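Local coordinates for putative oxidoreductase (Pseudomonas putida, PDB 3L6D), which probably binds NADP and acts as an oxidoreductase of the 6-phosphogluconate dehydrogenase and reductive aminase type, at residues Gln254-Ala258 with Gln259-Thr263. Numbering follows the deposited sequence.
Sequences QSLHA and QGVWT
Leu256 and Val261 meet where helix 242-259 ends and the chain turns towards helix 264-281, a worked example of how a Schellman motif closes a helix with both backbone and side chains. Followed outwards, Leu256 first presents CB to CG2 of Val261, at 3.5 Å, tighter than usual for two carbons. CG and CD2 of Leu256 stay near Val261 CG2, CD2 at 4.0 Å from it. Leu256 CD1 leaves Val261 and reaches CG2 of Thr263 at 3.8 Å, the two side chains crossing at about a right angle. The leucine can serve both because CG lies anti to the carbonyl carbon (chi1 -68°) and CD1 continues towards the threonine. Val261 CG2, set between its own backbone N and carbonyl carbon, also sits 3.2 Å from Leu256 O. Leu256 O accepts the N-H of Val261 (3.2 Å from Val261 N). Gly260 N gives its hydrogen to His257 O at 2.8 Å. Gly260 makes the turn with positive phi (85°). Around the contact, Leu256 touches Phe200 and Thr177 of the second subunit, and Val261 rests on Arg199 of helix 169-199. The chemistry thus divides the work: backbone bonds satisfy carbonyls of the last helical turn, while the Leu256 and Val261 side chains and the Thr263 methyl, all on buried residues, pack together where helix 242-259 passes into the loop before helix 264-281.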
ATOM      1  N   GLN B 254      -8.826  -5.568 -18.973  1.00 33.50           N
ATOM      2  CA  GLN B 254      -9.823  -6.020 -19.923  1.00 35.60           C
ATOM      3  C   GLN B 254     -11.070  -6.619 -19.225  1.00 35.84           C
ATOM      4  O   GLN B 254     -12.217  -6.317 -19.625  1.00 35.24           O
ATOM      5  CB  GLN B 254      -9.174  -6.978 -20.911  1.00 36.82           C
ATOM      6  CG  GLN B 254      -9.893  -7.110 -22.202  1.00 58.37           C
ATOM      7  CD  GLN B 254     -10.397  -8.509 -22.387  1.00 38.55           C
ATOM      8  OE1 GLN B 254     -11.604  -8.760 -22.317  1.00 58.80           O
ATOM      9  NE2 GLN B 254      -9.471  -9.450 -22.623  1.00 58.73           N
ATOM     10  N   SER B 255     -10.853  -7.426 -18.176  1.00 35.09           N
ATOM     11  CA  SER B 255     -11.963  -7.953 -17.364  1.00 34.22           C
ATOM     12  C   SER B 255     -12.716  -6.819 -16.683  1.00 34.06           C
ATOM     13  O   SER B 255     -13.934  -6.877 -16.514  1.00 33.74           O
ATOM     14  CB  SER B 255     -11.449  -8.901 -16.295  1.00 33.50           C
ATOM     15  OG  SER B 255     -10.515  -9.786 -16.854  1.00 43.03           O
ATOM     16  N   LEU B 256     -11.975  -5.804 -16.264  1.00 33.99           N
ATOM     17  CA  LEU B 256     -12.585  -4.635 -15.646  1.00 34.25           C
ATOM     18  C   LEU B 256     -13.421  -3.874 -16.686  1.00 35.38           C
ATOM     19  O   LEU B 256     -14.565  -3.491 -16.421  1.00 35.20           O
ATOM     20  CB  LEU B 256     -11.524  -3.726 -15.017  1.00 32.63           C
ATOM     21  CG  LEU B 256     -10.736  -4.216 -13.784  1.00 30.76           C
ATOM     22  CD1 LEU B 256      -9.729  -3.173 -13.369  1.00 31.92           C
ATOM     23  CD2 LEU B 256     -11.631  -4.618 -12.622  1.00 31.87           C
ATOM     24  N   HIS B 257     -12.844  -3.655 -17.861  1.00 37.17           N
ATOM     25  CA  HIS B 257     -13.572  -2.994 -18.960  1.00 39.72           C
ATOM     26  C   HIS B 257     -14.838  -3.772 -19.378  1.00 38.13           C
ATOM     27  O   HIS B 257     -15.915  -3.173 -19.485  1.00 38.56           O
ATOM     28  CB  HIS B 257     -12.636  -2.719 -20.163  1.00 43.57           C
ATOM     29  CG  HIS B 257     -11.728  -1.527 -19.977  1.00 49.46           C
ATOM     30  ND1 HIS B 257     -11.531  -0.576 -20.964  1.00 46.98           N
ATOM     31  CD2 HIS B 257     -10.972  -1.130 -18.920  1.00 46.70           C
ATOM     32  CE1 HIS B 257     -10.691   0.348 -20.523  1.00 48.82           C
ATOM     33  NE2 HIS B 257     -10.332   0.031 -19.288  1.00 48.72           N
ATOM     34  N   ALA B 258     -14.718  -5.088 -19.594  1.00 36.17           N
ATOM     35  CA  ALA B 258     -15.893  -5.929 -19.912  1.00 34.65           C
ATOM     36  C   ALA B 258     -17.014  -5.806 -18.861  1.00 32.63           C
ATOM     37  O   ALA B 258     -18.187  -5.850 -19.203  1.00 31.66           O
ATOM     38  CB  ALA B 258     -15.507  -7.409 -20.131  1.00 34.09           C
ATOM     39  N   GLN B 259     -16.655  -5.640 -17.590  1.00 30.76           N
ATOM     40  CA  GLN B 259     -17.679  -5.504 -16.548  1.00 29.76           C
ATOM     41  C   GLN B 259     -18.281  -4.102 -16.548  1.00 29.92           C
ATOM     42  O   GLN B 259     -19.297  -3.852 -15.876  1.00 30.63           O
ATOM     43  CB  GLN B 259     -17.122  -5.919 -15.166  1.00 29.75           C
ATOM     44  CG  GLN B 259     -18.151  -6.128 -14.024  1.00 27.83           C
ATOM     45  CD  GLN B 259     -19.194  -7.254 -14.261  1.00 30.70           C
ATOM     46  OE1 GLN B 259     -18.994  -8.138 -15.086  1.00 28.20           O
ATOM     47  NE2 GLN B 259     -20.322  -7.198 -13.519  1.00 28.10           N
ATOM     48  N   GLY B 260     -17.671  -3.178 -17.296  1.00 29.27           N
ATOM     49  CA  GLY B 260     -18.187  -1.804 -17.381  1.00 29.46           C
ATOM     50  C   GLY B 260     -17.727  -0.877 -16.259  1.00 30.13           C
ATOM     51  O   GLY B 260     -18.275   0.226 -16.074  1.00 29.48           O
ATOM     52  N   VAL B 261     -16.709  -1.303 -15.514  1.00 30.66           N
ATOM     53  CA  VAL B 261     -16.192  -0.486 -14.412  1.00 31.95           C
ATOM     54  C   VAL B 261     -15.266   0.632 -14.906  1.00 31.78           C
ATOM     55  O   VAL B 261     -14.505   0.445 -15.860  1.00 32.05           O
ATOM     56  CB  VAL B 261     -15.481  -1.338 -13.315  1.00 32.60           C
ATOM     57  CG1 VAL B 261     -16.290  -2.562 -12.980  1.00 47.69           C
ATOM     58  CG2 VAL B 261     -14.125  -1.763 -13.761  1.00 48.37           C
ATOM     59  N   TRP B 262     -15.349   1.781 -14.240  1.00 31.83           N
ATOM     60  CA  TRP B 262     -14.477   2.928 -14.481  1.00 31.27           C
ATOM     61  C   TRP B 262     -13.305   2.806 -13.529  1.00 29.74           C
ATOM     62  O   TRP B 262     -13.467   2.854 -12.304  1.00 28.88           O
ATOM     63  CB  TRP B 262     -15.220   4.227 -14.184  1.00 32.81           C
ATOM     64  CG  TRP B 262     -14.443   5.510 -14.417  1.00 33.66           C
ATOM     65  CD1 TRP B 262     -13.820   5.905 -15.567  1.00 33.16           C
ATOM     66  CD2 TRP B 262     -14.250   6.579 -13.467  1.00 33.70           C
ATOM     67  NE1 TRP B 262     -13.247   7.159 -15.395  1.00 33.95           N
ATOM     68  CE2 TRP B 262     -13.494   7.590 -14.117  1.00 33.50           C
ATOM     69  CE3 TRP B 262     -14.646   6.779 -12.140  1.00 33.64           C
ATOM     70  CZ2 TRP B 262     -13.123   8.776 -13.484  1.00 33.72           C
ATOM     71  CZ3 TRP B 262     -14.264   7.969 -11.501  1.00 34.40           C
ATOM     72  CH2 TRP B 262     -13.511   8.946 -12.181  1.00 34.23           C
ATOM     73  N   THR B 263     -12.122   2.623 -14.097  1.00 29.32           N
ATOM     74  CA  THR B 263     -10.918   2.479 -13.289  1.00 27.94           C
ATOM     75  C   THR B 263      -9.830   3.341 -13.874  1.00 26.12           C
ATOM     76  O   THR B 263      -8.873   2.826 -14.431  1.00 26.06           O
ATOM     77  CB  THR B 263     -10.424   1.027 -13.258  1.00 28.10           C
ATOM     78  OG1 THR B 263     -10.126   0.617 -14.598  1.00 29.43           O
ATOM     79  CG2 THR B 263     -11.469   0.108 -12.659  1.00 29.63           C
TER